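Local coordinates for serpin B3 (Homo sapiens, PDB 4ZK3), which belongs to the serpin family of protease inhibitors and, as the antigen SCCA-1, is the source of the psoriasis-associated Pso p27, a compact structure that forms large aggregates, at residues Lys106-Lys111 / Glu132-Ala137; Ala139-Arg144 / Ile163-Ile168; Ser218-Ser223 / Met275-Val280; Lys230-Pro235 / Glu361-Asn366. All blocks are in the same frame, centred on the assembly; numbering follows the deposited sequence.

Contact 1: Lys106-Lys111 / Glu132-Ala137; sequences KLFGEK and ESVDFA
Phe108, Gly109 and Glu110 pair in parallel with Glu132, Ser133 and Val134, the short strand axes 4.6 Å apart at closest approach and 35° from each other in direction. Helix 117-127 connects the two strands, making a beta-alpha-beta crossover at the margin of serpin sheet A. Glu132 N donates to Leu107 O, Gly109 N to Glu132 O, Val134 N to Gly109 O and Lys111 N to Val134 O. On the Phe108 side of the sheet, Lys106 stretches out fully and places NZ 2.7 Å from Glu132 OE1, a salt bridge formed nearly along the C-O axis; Trp150 adds a cation-pi contact to the same lysine. The Phe108 ring meets Val134 CG1 at its edge, 4.0 Å from CD2, while Val134 CG2 sits over the centre of the Phe136 ring. That second ring brings its edge to Phe108 O. Glu110 leaves with CG anti to the backbone N (chi1 162°) and bends at chi2 (62°), which curls its carboxylate back over the turn: Ala137 N reaches OE1 at 3.0 Å from above the carboxylate plane, and Phe136 N weakly. The other oxygen, Glu110 OE2, bonds Thr112 OG1 and a water at 2.6 Å that also donates weakly to Asp135 OD1.

Contact 2: Ala139-Arg144 / Ile163-Ile168; sequences APEESR and IPEGNI
Arg144 reaches across from the first turns of helix 140-153 to Ile163, in the loop that leads from this helix to strand 174-185; in the serpin fold this helix and its trailing loop lie across sheet A. Arg144 NH1 donates to Ile163 O at 2.7 Å, almost straight (159°) and in both the carbonyl and the guanidinium planes. The chain runs out extended as far as CD and then bends at chi3 (76°), which swings the guanidinium so that its other side faces back to its own helix. There Glu141, itself bent at chi2 (61°), receives it side-on: Arg144 NE to Glu141 OE1 at 3.1 Å and Arg144 NH2 to Glu141 OE2 at 2.8 Å, the latter on the syn lone pair. With three of its N-H groups engaged near one plane, the guanidinium has little freedom to rotate. Glu165 lays its CG over one face, 3.5 Å from Arg144 NH2, and carries its own carboxylate onward without pairing with the arginine; a water weakly links Glu165 OE2 to Glu141 OE2. The type II turn from Pro164 to Asn167 then brings the loop back to the helix start. Ile168 splits its branches there: CG1 lies 4.0 Å from Arg144 CB, on the aliphatic root of the side chain, and CG2 rests 3.4 Å from Pro140 O.

Contact 3: Ser218-Ser223 / Met275-Val280; sequences SFHFAS and MRETRV
Glu277 starts with CG anti to its carbonyl carbon (chi1 -79°) and bends at chi2 (-67°), which brings OE1 over the imidazole of His220, whose CG is likewise anti to its own carbonyl carbon. Glu277 OE1 lies over the ring centre, 3.1 Å from His220 CE1, with ring and carboxylate planes 55° apart. No hydrogen bond joins them, since the ring nitrogens lie beneath the oxygen and do not point at it; ND1 is instead bonded to Glu233 OE1. Two carboxylates around one imidazole would tend to stabilise its charged form, which would suit the low pH of these crystals. On the same side, Met275 bends at chi3 and brings CE to 3.4 Å from His220 CB. The opposite side of the sheet is more apolar. Phe221 CB passes 3.5 Å from Thr278 OG1, while Val280 CG2 lies 4.2 Å from Phe221 CD2 and Val280 CB meets the edge of the Phe219 ring. Thr278 OG1 donates to Arg276 O at 2.7 Å, and Phe221 N reaches the same oxygen at 2.9 Å from the other face of the carbonyl plane. Arg276 N returns a bond to Phe221 O; of the next pair, Phe219 N to Thr278 O is sound and Thr278 N to Phe219 O weak. These strongly twisted antiparallel strands are typical of the serpin region where the long strand 206-224 passes from sheet C into sheet B.

Contact 4: Lys230-Pro235 / Glu361-Asn366; sequences KVLEIP and EEFHCN
Lys230 bonds the backbone of Glu362 and not its carboxylate: NZ lies 2.9 Å from Glu362 O, in the carbonyl plane, while the Glu362 side chain starts off away from the lysine and its carboxylate makes no contact with NZ. From a first torsion with CG anti to the carbonyl carbon (chi1 -65°) the lysine chain runs straight out, long enough to span two strands whose axes are 8.9 Å apart and cross at 84°, with no backbone hydrogen bond between them. A second grip comes from Glu361, bent at chi2, whose OE1 stands 3.6 Å from Lys230 NZ and forms a looser salt bridge, so the ammonium is shared between a carbonyl and a carboxylate. Nearer the root of the lysine lies the Phe363 ring. Leu232 CB sits over one face of this ring, 3.8 Å from the Phe363 centroid and 13° off the normal, a CH-pi contact; Leu232 CD2 extends along the same ring to 3.8 Å from Phe363 CD2. Lys230 CB touches the ring edge, 3.8 Å from Phe363 CE1. The pair lies where serpin sheets B and C pack together: strand 229-235 runs between strands 206-224 and 241-248, strand 361-364 runs parallel to strand 276-294, and Val245, Leu247, Val280 and Leu282 surround Phe363.

The four contacts form two pairs at opposite ends of the molecule. Contacts 1 and 2 follow each other along the chain, their centres 12 Å apart, and meet where Phe136 packs on Ser143 and Ile168, so the margin of sheet A is tied to helix 140-153 lying across it. Contacts 3 and 4 alternate in sequence, centres about 8 Å apart: strand 206-224 pairs with strand 229-235, strand 276-294 with strand 361-364, and Val280 packs on Phe363. About 43 to 50 Å separates the centres of the two groups. Strand 340-351, between strands 174-185 and 325-336, is consistent with an inserted, cleaved reactive-centre loop: it ends near contact 2, whereas the chain resumes by contact 4.

Contact 1: Lys106-Lys111 / Glu132-Ala137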
loop_
_atom_site.group_PDB
_atom_site.type_symbol
_atom_site.label_atom_id
_atom_site.label_comp_id
_atom_site.label_asym_id
_atom_site.label_seq_id
_atom_site.Cartn_x
_atom_site.Cartn_y
_atom_site.Cartn_z
ATOM N N LYS A 106 -2.804 -15.424 0.878
ATOM C CA LYS A 106 -2.448 -16.820 0.814
ATOM C C LYS A 106 -1.460 -17.256 1.894
ATOM O O LYS A 106 -0.557 -16.543 2.234
ATOM C CB LYS A 106 -1.861 -17.168 -0.582
ATOM C CG LYS A 106 -1.750 -18.685 -0.840
ATOM C CD LYS A 106 -1.418 -18.972 -2.289
ATOM C CE LYS A 106 -1.298 -20.452 -2.581
ATOM N NZ LYS A 106 -1.215 -20.774 -4.053
ATOM N N LEU A 107 -1.660 -18.472 2.403
ATOM C CA LEU A 107 -0.759 -19.139 3.301
ATOM C C LEU A 107 0.027 -20.239 2.579
ATOM O O LEU A 107 -0.528 -21.176 2.038
ATOM C CB LEU A 107 -1.522 -19.690 4.511
ATOM C CG LEU A 107 -0.733 -20.636 5.419
ATOM C CD1 LEU A 107 0.502 -20.002 6.002
ATOM C CD2 LEU A 107 -1.551 -21.197 6.547
ATOM N N PHE A 108 1.338 -20.134 2.617
ATOM C CA PHE A 108 2.215 -21.173 2.126
ATOM C C PHE A 108 2.838 -21.794 3.400
ATOM O O PHE A 108 3.571 -21.143 4.140
ATOM C CB PHE A 108 3.322 -20.639 1.227
ATOM C CG PHE A 108 2.858 -20.085 -0.103
ATOM C CD1 PHE A 108 2.499 -18.719 -0.228
ATOM C CD2 PHE A 108 2.805 -20.869 -1.225
ATOM C CE1 PHE A 108 2.065 -18.186 -1.443
ATOM C CE2 PHE A 108 2.400 -20.325 -2.455
ATOM C CZ PHE A 108 2.042 -18.994 -2.550
ATOM N N GLY A 109 2.519 -23.054 3.671
ATOM C CA GLY A 109 3.109 -23.705 4.819
ATOM C C GLY A 109 3.941 -24.898 4.471
ATOM O O GLY A 109 3.701 -25.552 3.473
ATOM N N GLU A 110 4.886 -25.208 5.348
ATOM C CA GLU A 110 5.639 -26.432 5.218
ATOM C C GLU A 110 4.702 -27.639 5.124
ATOM O O GLU A 110 3.723 -27.774 5.874
ATOM C CB GLU A 110 6.674 -26.540 6.321
ATOM C CG GLU A 110 7.199 -27.959 6.523
ATOM C CD GLU A 110 7.922 -28.551 5.332
ATOM O OE1 GLU A 110 8.534 -27.803 4.534
ATOM O OE2 GLU A 110 7.862 -29.774 5.201
ATOM N N LYS A 111 4.999 -28.477 4.133
ATOM C CA LYS A 111 4.195 -29.613 3.719
ATOM C C LYS A 111 3.893 -30.587 4.877
ATOM O O LYS A 111 2.771 -31.103 5.042
ATOM C CB LYS A 111 5.004 -30.352 2.638
ATOM C CG LYS A 111 4.208 -31.048 1.554
ATOM C CD LYS A 111 5.155 -31.627 0.489
ATOM C CE LYS A 111 6.416 -32.212 1.131
ATOM N NZ LYS A 111 7.037 -33.332 0.366
ATOM N N GLU A 132 -1.546 -23.234 0.491
ATOM C CA GLU A 132 -0.796 -24.171 -0.327
ATOM C C GLU A 132 0.351 -24.695 0.503
ATOM O O GLU A 132 1.007 -23.925 1.219
ATOM C CB GLU A 132 -0.290 -23.512 -1.621
ATOM C CG GLU A 132 0.571 -24.474 -2.412
ATOM C CD GLU A 132 0.640 -24.183 -3.894
ATOM O OE1 GLU A 132 0.261 -23.044 -4.276
ATOM O OE2 GLU A 132 1.092 -25.095 -4.659
ATOM N N SER A 133 0.565 -26.012 0.430
ATOM C CA SER A 133 1.710 -26.675 1.070
ATOM C C SER A 133 2.903 -26.826 0.162
ATOM O O SER A 133 2.772 -27.299 -0.970
ATOM C CB SER A 133 1.277 -28.062 1.594
ATOM O OG SER A 133 0.271 -27.970 2.584
ATOM N N VAL A 134 4.065 -26.403 0.629
ATOM C CA VAL A 134 5.319 -26.441 -0.137
ATOM C C VAL A 134 6.417 -27.069 0.693
ATOM O O VAL A 134 6.279 -27.256 1.926
ATOM C CB VAL A 134 5.705 -25.022 -0.636
ATOM C CG1 VAL A 134 4.511 -24.453 -1.400
ATOM C CG2 VAL A 134 6.066 -24.091 0.524
ATOM N N ASP A 135 7.485 -27.476 0.006
ATOM C CA ASP A 135 8.593 -28.205 0.604
ATOM C C ASP A 135 9.708 -27.280 1.003
ATOM O O ASP A 135 10.727 -27.170 0.306
ATOM C CB ASP A 135 9.108 -29.268 -0.395
ATOM C CG ASP A 135 10.007 -30.362 0.263
ATOM O OD1 ASP A 135 10.584 -30.198 1.367
ATOM O OD2 ASP A 135 10.138 -31.414 -0.391
ATOM N N PHE A 136 9.537 -26.594 2.128
ATOM C CA PHE A 136 10.528 -25.649 2.609
ATOM C C PHE A 136 11.700 -26.501 3.145
ATOM O O PHE A 136 12.839 -26.079 3.065
ATOM C CB PHE A 136 10.043 -24.722 3.776
ATOM C CG PHE A 136 9.056 -23.594 3.383
ATOM C CD1 PHE A 136 9.380 -22.644 2.430
ATOM C CD2 PHE A 136 7.829 -23.469 4.046
ATOM C CE1 PHE A 136 8.498 -21.614 2.098
ATOM C CE2 PHE A 136 6.946 -22.466 3.711
ATOM C CZ PHE A 136 7.283 -21.537 2.730
ATOM N N ALA A 137 11.391 -27.664 3.736
ATOM C CA ALA A 137 12.411 -28.438 4.450
ATOM C C ALA A 137 13.502 -28.845 3.502
ATOM O O ALA A 137 14.657 -28.585 3.761
ATOM C CB ALA A 137 11.817 -29.681 5.113
HETATM O O HOH W 1 8.784 -31.437 3.359
HETATM O O HOH W 2 0.401 -30.327 3.731
#

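Contact 2: Ala139-Arg144 / Ile163-Ile168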
loop_
_atom_site.group_PDB
_atom_site.type_symbol
_atom_site.label_atom_id
_atom_site.label_comp_id
_atom_site.label_asym_id
_atom_site.label_seq_id
_atom_site.Cartn_x
_atom_site.Cartn_y
_atom_site.Cartn_z
ATOM N N ALA A 139 13.573 -28.002 0.056
ATOM C CA ALA A 139 13.671 -27.235 -1.188
ATOM C C ALA A 139 13.286 -25.770 -0.955
ATOM O O ALA A 139 12.366 -25.255 -1.564
ATOM C CB ALA A 139 12.793 -27.906 -2.224
ATOM N N PRO A 140 14.010 -25.111 -0.046
ATOM C CA PRO A 140 13.593 -23.788 0.401
ATOM C C PRO A 140 13.761 -22.762 -0.691
ATOM O O PRO A 140 12.975 -21.804 -0.765
ATOM C CB PRO A 140 14.536 -23.474 1.551
ATOM C CG PRO A 140 15.735 -24.336 1.287
ATOM C CD PRO A 140 15.214 -25.584 0.652
ATOM N N GLU A 141 14.769 -22.966 -1.547
ATOM C CA GLU A 141 15.010 -22.031 -2.636
ATOM C C GLU A 141 13.927 -22.128 -3.712
ATOM O O GLU A 141 13.406 -21.138 -4.221
ATOM C CB GLU A 141 16.404 -22.255 -3.217
ATOM C CG GLU A 141 16.699 -21.441 -4.436
ATOM C CD GLU A 141 16.630 -19.953 -4.189
ATOM O OE1 GLU A 141 16.801 -19.437 -3.032
ATOM O OE2 GLU A 141 16.391 -19.300 -5.216
ATOM N N GLU A 142 13.541 -23.339 -4.016
ATOM C CA GLU A 142 12.588 -23.581 -5.065
ATOM C C GLU A 142 11.184 -23.178 -4.511
ATOM O O GLU A 142 10.301 -22.752 -5.244
ATOM C CB GLU A 142 12.717 -25.047 -5.515
ATOM C CG GLU A 142 13.660 -25.961 -4.627
ATOM C CD GLU A 142 15.179 -25.532 -4.403
ATOM O OE1 GLU A 142 15.713 -25.492 -3.224
ATOM O OE2 GLU A 142 15.879 -25.244 -5.426
ATOM N N SER A 143 11.003 -23.307 -3.207
ATOM C CA SER A 143 9.791 -22.865 -2.549
ATOM C C SER A 143 9.674 -21.325 -2.652
ATOM O O SER A 143 8.633 -20.829 -3.053
ATOM C CB SER A 143 9.808 -23.335 -1.078
ATOM O OG SER A 143 9.566 -24.730 -1.010
ATOM N N ARG A 144 10.748 -20.619 -2.318
ATOM C CA ARG A 144 10.867 -19.137 -2.512
ATOM C C ARG A 144 10.396 -18.739 -3.911
ATOM O O ARG A 144 9.503 -17.873 -4.083
ATOM C CB ARG A 144 12.281 -18.643 -2.210
ATOM C CG ARG A 144 12.487 -17.128 -2.270
ATOM C CD ARG A 144 13.936 -16.760 -1.995
ATOM N NE ARG A 144 14.777 -17.036 -3.162
ATOM C CZ ARG A 144 14.911 -16.239 -4.212
ATOM N NH1 ARG A 144 14.305 -15.054 -4.279
ATOM N NH2 ARG A 144 15.655 -16.639 -5.215
ATOM N N ILE A 163 10.297 -11.907 -2.444
ATOM C CA ILE A 163 11.099 -12.423 -1.358
ATOM C C ILE A 163 12.517 -12.759 -1.923
ATOM O O ILE A 163 12.675 -13.753 -2.631
ATOM C CB ILE A 163 10.506 -13.679 -0.729
ATOM C CG1 ILE A 163 9.044 -13.471 -0.222
ATOM C CG2 ILE A 163 11.362 -14.087 0.459
ATOM C CD1 ILE A 163 8.393 -14.786 0.121
ATOM N N PRO A 164 13.508 -11.902 -1.639
ATOM C CA PRO A 164 14.855 -12.165 -2.127
ATOM C C PRO A 164 15.543 -13.300 -1.351
ATOM O O PRO A 164 15.031 -13.764 -0.322
ATOM C CB PRO A 164 15.573 -10.818 -1.922
ATOM C CG PRO A 164 14.472 -9.795 -1.911
ATOM C CD PRO A 164 13.414 -10.526 -1.108
ATOM N N GLU A 165 16.682 -13.757 -1.863
ATOM C CA GLU A 165 17.389 -14.885 -1.262
ATOM C C GLU A 165 17.778 -14.383 0.080
ATOM O O GLU A 165 17.929 -13.185 0.268
ATOM C CB GLU A 165 18.656 -15.195 -2.052
ATOM C CG GLU A 165 18.417 -15.357 -3.543
ATOM C CD GLU A 165 19.700 -15.588 -4.285
ATOM O OE1 GLU A 165 20.061 -14.712 -5.116
ATOM O OE2 GLU A 165 20.334 -16.644 -3.983
ATOM N N GLY A 166 17.941 -15.273 1.030
ATOM C CA GLY A 166 18.301 -14.865 2.357
ATOM C C GLY A 166 17.125 -14.967 3.286
ATOM O O GLY A 166 17.295 -15.128 4.471
ATOM N N ASN A 167 15.906 -14.919 2.772
ATOM C CA ASN A 167 14.750 -14.799 3.708
ATOM C C ASN A 167 14.038 -16.113 3.999
ATOM O O ASN A 167 13.350 -16.189 4.991
ATOM C CB ASN A 167 13.756 -13.735 3.187
ATOM C CG ASN A 167 14.367 -12.336 3.139
ATOM O OD1 ASN A 167 14.790 -11.875 2.080
ATOM N ND2 ASN A 167 14.404 -11.654 4.257
ATOM N N ILE A 168 14.131 -17.091 3.094
ATOM C CA ILE A 168 13.554 -18.426 3.237
ATOM C C ILE A 168 14.704 -19.465 3.422
ATOM O O ILE A 168 15.709 -19.403 2.724
ATOM C CB ILE A 168 12.734 -18.862 1.997
ATOM C CG1 ILE A 168 11.570 -17.918 1.698
ATOM C CG2 ILE A 168 12.206 -20.257 2.185
ATOM C CD1 ILE A 168 10.871 -17.502 2.963
HETATM O O HOH W 3 18.919 -18.680 -5.812
#

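Contact 3: Ser218-Ser223 / Met275-Val280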
loop_
_atom_site.group_PDB
_atom_site.type_symbol
_atom_site.label_atom_id
_atom_site.label_comp_id
_atom_site.label_asym_id
_atom_site.label_seq_id
_atom_site.Cartn_x
_atom_site.Cartn_y
_atom_site.Cartn_z
ATOM N N SER A 218 -12.493 20.194 -15.774
ATOM C CA SER A 218 -12.895 20.500 -14.407
ATOM C C SER A 218 -12.784 19.284 -13.471
ATOM O O SER A 218 -13.111 18.163 -13.833
ATOM C CB SER A 218 -14.287 21.116 -14.364
ATOM O OG SER A 218 -15.242 20.117 -14.288
ATOM N N PHE A 219 -12.294 19.534 -12.268
ATOM C CA PHE A 219 -11.970 18.489 -11.310
ATOM C C PHE A 219 -12.369 19.047 -9.970
ATOM O O PHE A 219 -12.358 20.262 -9.828
ATOM C CB PHE A 219 -10.454 18.315 -11.244
ATOM C CG PHE A 219 -9.830 17.617 -12.413
ATOM C CD1 PHE A 219 -10.126 16.292 -12.704
ATOM C CD2 PHE A 219 -8.856 18.268 -13.174
ATOM C CE1 PHE A 219 -9.492 15.660 -13.761
ATOM C CE2 PHE A 219 -8.221 17.637 -14.213
ATOM C CZ PHE A 219 -8.532 16.334 -14.508
ATOM N N HIS A 220 -12.633 18.201 -8.981
ATOM C CA HIS A 220 -12.691 18.669 -7.588
ATOM C C HIS A 220 -11.300 19.122 -7.145
ATOM O O HIS A 220 -10.285 18.406 -7.273
ATOM C CB HIS A 220 -13.232 17.597 -6.607
ATOM C CG HIS A 220 -14.668 17.255 -6.835
ATOM N ND1 HIS A 220 -15.078 16.031 -7.315
ATOM C CD2 HIS A 220 -15.791 17.998 -6.695
ATOM C CE1 HIS A 220 -16.391 16.036 -7.471
ATOM N NE2 HIS A 220 -16.847 17.219 -7.106
ATOM N N PHE A 221 -11.280 20.332 -6.604
ATOM C CA PHE A 221 -10.098 21.068 -6.321
ATOM C C PHE A 221 -10.211 21.790 -4.957
ATOM O O PHE A 221 -11.297 22.131 -4.495
ATOM C CB PHE A 221 -9.836 22.061 -7.475
ATOM C CG PHE A 221 -8.721 23.021 -7.191
ATOM C CD1 PHE A 221 -8.949 24.176 -6.431
ATOM C CD2 PHE A 221 -7.437 22.770 -7.647
ATOM C CE1 PHE A 221 -7.925 25.044 -6.110
ATOM C CE2 PHE A 221 -6.406 23.635 -7.329
ATOM C CZ PHE A 221 -6.649 24.789 -6.562
ATOM N N ALA A 222 -9.076 22.013 -4.326
ATOM C CA ALA A 222 -9.018 22.825 -3.139
ATOM C C ALA A 222 -7.639 23.434 -2.984
ATOM O O ALA A 222 -6.601 22.799 -3.264
ATOM C CB ALA A 222 -9.376 22.024 -1.920
ATOM N N SER A 223 -7.633 24.688 -2.560
ATOM C CA SER A 223 -6.428 25.352 -2.175
ATOM C C SER A 223 -6.289 25.294 -0.675
ATOM O O SER A 223 -7.166 25.741 0.022
ATOM C CB SER A 223 -6.476 26.809 -2.588
ATOM O OG SER A 223 -5.505 27.477 -1.796
ATOM N N MET A 275 -13.902 20.222 -1.186
ATOM C CA MET A 275 -13.347 20.602 -2.456
ATOM C C MET A 275 -14.483 21.087 -3.373
ATOM O O MET A 275 -15.663 20.919 -3.072
ATOM C CB MET A 275 -12.654 19.387 -3.047
ATOM C CG MET A 275 -11.704 18.681 -2.099
ATOM S SD MET A 275 -10.830 17.280 -2.857
ATOM C CE MET A 275 -12.132 16.353 -3.612
ATOM N N ARG A 276 -14.117 21.681 -4.506
ATOM C CA ARG A 276 -15.086 22.293 -5.389
ATOM C C ARG A 276 -14.720 21.969 -6.818
ATOM O O ARG A 276 -13.545 21.992 -7.173
ATOM C CB ARG A 276 -15.072 23.841 -5.205
ATOM C CG ARG A 276 -15.146 24.322 -3.757
ATOM C CD ARG A 276 -16.562 24.074 -3.282
ATOM N NE ARG A 276 -16.843 24.404 -1.893
ATOM C CZ ARG A 276 -17.010 23.540 -0.899
ATOM N NH1 ARG A 276 -16.838 22.233 -1.072
ATOM N NH2 ARG A 276 -17.312 24.002 0.314
ATOM N N GLU A 277 -15.724 21.749 -7.655
ATOM C CA GLU A 277 -15.500 21.605 -9.089
ATOM C C GLU A 277 -14.936 22.919 -9.578
ATOM O O GLU A 277 -15.390 23.946 -9.141
ATOM C CB GLU A 277 -16.795 21.246 -9.809
ATOM C CG GLU A 277 -17.148 19.773 -9.677
ATOM C CD GLU A 277 -16.154 18.862 -10.409
ATOM O OE1 GLU A 277 -16.199 17.640 -10.155
ATOM O OE2 GLU A 277 -15.321 19.357 -11.222
ATOM N N THR A 278 -13.877 22.860 -10.383
ATOM C CA THR A 278 -13.007 23.995 -10.734
ATOM C C THR A 278 -12.255 23.582 -12.008
ATOM O O THR A 278 -11.833 22.392 -12.132
ATOM C CB THR A 278 -11.919 24.229 -9.638
ATOM O OG1 THR A 278 -12.494 24.235 -8.325
ATOM C CG2 THR A 278 -11.124 25.521 -9.884
ATOM N N ARG A 279 -12.078 24.507 -12.954
ATOM C CA ARG A 279 -11.307 24.224 -14.191
ATOM C C ARG A 279 -9.799 24.405 -13.991
ATOM O O ARG A 279 -9.372 25.445 -13.506
ATOM C CB ARG A 279 -11.795 25.114 -15.317
ATOM C CG ARG A 279 -13.294 24.960 -15.569
ATOM C CD ARG A 279 -13.797 25.769 -16.757
ATOM N NE ARG A 279 -14.676 26.854 -16.309
ATOM C CZ ARG A 279 -14.278 28.095 -16.024
ATOM N NH1 ARG A 279 -12.998 28.453 -16.140
ATOM N NH2 ARG A 279 -15.171 28.995 -15.622
ATOM N N VAL A 280 -9.001 23.387 -14.353
ATOM C CA VAL A 280 -7.531 23.345 -14.065
ATOM C C VAL A 280 -6.635 22.995 -15.336
ATOM O O VAL A 280 -7.086 22.006 -16.014
ATOM C CB VAL A 280 -7.393 22.261 -12.945
ATOM C CG1 VAL A 280 -5.940 22.039 -12.523
ATOM C CG2 VAL A 280 -8.274 22.608 -11.716
#

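Contact 4: Lys230-Pro235 / Glu361-Asn366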
loop_
_atom_site.group_PDB
_atom_site.type_symbol
_atom_site.label_atom_id
_atom_site.label_comp_id
_atom_site.label_asym_id
_atom_site.label_seq_id
_atom_site.Cartn_x
_atom_site.Cartn_y
_atom_site.Cartn_z
ATOM N N LYS A 230 -1.846 22.723 -2.782
ATOM C CA LYS A 230 -3.099 22.458 -3.438
ATOM C C LYS A 230 -3.408 20.961 -3.462
ATOM O O LYS A 230 -2.489 20.102 -3.327
ATOM C CB LYS A 230 -3.073 22.992 -4.840
ATOM C CG LYS A 230 -2.950 24.510 -4.920
ATOM C CD LYS A 230 -2.685 24.897 -6.365
ATOM C CE LYS A 230 -2.516 26.397 -6.545
ATOM N NZ LYS A 230 -2.168 26.707 -7.967
ATOM N N VAL A 231 -4.689 20.672 -3.597
ATOM C CA VAL A 231 -5.226 19.284 -3.664
ATOM C C VAL A 231 -6.095 19.072 -4.872
ATOM O O VAL A 231 -6.970 19.873 -5.144
ATOM C CB VAL A 231 -6.064 18.921 -2.411
ATOM C CG1 VAL A 231 -6.463 17.464 -2.444
ATOM C CG2 VAL A 231 -5.232 19.099 -1.199
ATOM N N LEU A 232 -5.884 17.965 -5.585
ATOM C CA LEU A 232 -6.697 17.612 -6.711
ATOM C C LEU A 232 -7.172 16.162 -6.672
ATOM O O LEU A 232 -6.394 15.262 -6.344
ATOM C CB LEU A 232 -5.920 17.851 -8.015
ATOM C CG LEU A 232 -6.699 17.873 -9.312
ATOM C CD1 LEU A 232 -7.500 19.158 -9.412
ATOM C CD2 LEU A 232 -5.758 17.852 -10.478
ATOM N N GLU A 233 -8.438 15.931 -7.055
ATOM C CA GLU A 233 -8.960 14.579 -7.260
ATOM C C GLU A 233 -9.057 14.317 -8.755
ATOM O O GLU A 233 -9.675 15.062 -9.486
ATOM C CB GLU A 233 -10.339 14.361 -6.588
ATOM C CG GLU A 233 -10.950 13.003 -6.854
ATOM C CD GLU A 233 -12.444 12.957 -6.831
ATOM O OE1 GLU A 233 -13.102 13.955 -7.196
ATOM O OE2 GLU A 233 -12.958 11.867 -6.516
ATOM N N ILE A 234 -8.454 13.216 -9.181
ATOM C CA ILE A 234 -8.464 12.803 -10.570
ATOM C C ILE A 234 -9.206 11.472 -10.591
ATOM O O ILE A 234 -8.628 10.461 -10.238
ATOM C CB ILE A 234 -7.042 12.626 -11.157
ATOM C CG1 ILE A 234 -6.150 13.813 -10.826
ATOM C CG2 ILE A 234 -7.120 12.437 -12.660
ATOM C CD1 ILE A 234 -4.689 13.722 -11.229
ATOM N N PRO A 235 -10.503 11.469 -10.996
ATOM C CA PRO A 235 -11.224 10.193 -10.903
ATOM C C PRO A 235 -10.819 9.161 -11.948
ATOM O O PRO A 235 -10.494 9.504 -13.087
ATOM C CB PRO A 235 -12.675 10.587 -11.143
ATOM C CG PRO A 235 -12.755 12.056 -10.841
ATOM C CD PRO A 235 -11.419 12.604 -11.276
ATOM N N GLU A 361 -7.240 28.036 -12.570
ATOM C CA GLU A 361 -6.334 27.351 -11.653
ATOM C C GLU A 361 -5.328 26.499 -12.412
ATOM O O GLU A 361 -5.669 25.761 -13.340
ATOM C CB GLU A 361 -7.059 26.415 -10.661
ATOM C CG GLU A 361 -7.653 27.034 -9.400
ATOM C CD GLU A 361 -6.740 28.026 -8.707
ATOM O OE1 GLU A 361 -5.539 27.740 -8.460
ATOM O OE2 GLU A 361 -7.255 29.106 -8.393
ATOM N N GLU A 362 -4.094 26.557 -11.949
ATOM C CA GLU A 362 -3.039 25.713 -12.459
ATOM C C GLU A 362 -2.683 24.673 -11.408
ATOM O O GLU A 362 -2.636 24.983 -10.212
ATOM C CB GLU A 362 -1.805 26.558 -12.777
ATOM C CG GLU A 362 -2.075 27.605 -13.851
ATOM C CD GLU A 362 -0.812 28.080 -14.488
ATOM O OE1 GLU A 362 0.228 28.006 -13.809
ATOM O OE2 GLU A 362 -0.859 28.484 -15.661
ATOM N N PHE A 363 -2.421 23.450 -11.884
ATOM C CA PHE A 363 -1.921 22.353 -11.052
ATOM C C PHE A 363 -0.803 21.636 -11.835
ATOM O O PHE A 363 -1.043 20.688 -12.589
ATOM C CB PHE A 363 -3.096 21.405 -10.704
ATOM C CG PHE A 363 -2.829 20.515 -9.540
ATOM C CD1 PHE A 363 -3.165 20.896 -8.264
ATOM C CD2 PHE A 363 -2.272 19.256 -9.732
ATOM C CE1 PHE A 363 -2.920 20.065 -7.196
ATOM C CE2 PHE A 363 -2.015 18.412 -8.659
ATOM C CZ PHE A 363 -2.321 18.821 -7.384
ATOM N N HIS A 364 0.416 22.106 -11.661
ATOM C CA HIS A 364 1.529 21.671 -12.438
ATOM C C HIS A 364 2.476 20.894 -11.616
ATOM O O HIS A 364 3.265 21.454 -10.930
ATOM C CB HIS A 364 2.289 22.876 -12.977
ATOM C CG HIS A 364 1.558 23.610 -14.055
ATOM N ND1 HIS A 364 2.082 24.731 -14.683
ATOM C CD2 HIS A 364 0.346 23.389 -14.623
ATOM C CE1 HIS A 364 1.221 25.169 -15.583
ATOM N NE2 HIS A 364 0.157 24.379 -15.567
ATOM N N CYS A 365 2.443 19.571 -11.754
ATOM C CA CYS A 365 3.283 18.688 -10.976
ATOM C C CYS A 365 4.697 18.553 -11.570
ATOM O O CYS A 365 5.039 17.503 -12.099
ATOM C CB CYS A 365 2.587 17.331 -10.898
ATOM S SG CYS A 365 0.972 17.451 -10.109
ATOM N N ASN A 366 5.495 19.634 -11.477
ATOM C CA ASN A 366 6.825 19.655 -11.998
ATOM C C ASN A 366 7.802 19.846 -10.881
ATOM O O ASN A 366 8.905 20.301 -11.128
ATOM C CB ASN A 366 7.014 20.707 -13.087
ATOM C CG ASN A 366 6.595 22.103 -12.646
ATOM O OD1 ASN A 366 6.595 22.443 -11.458
ATOM N ND2 ASN A 366 6.259 22.915 -13.603
#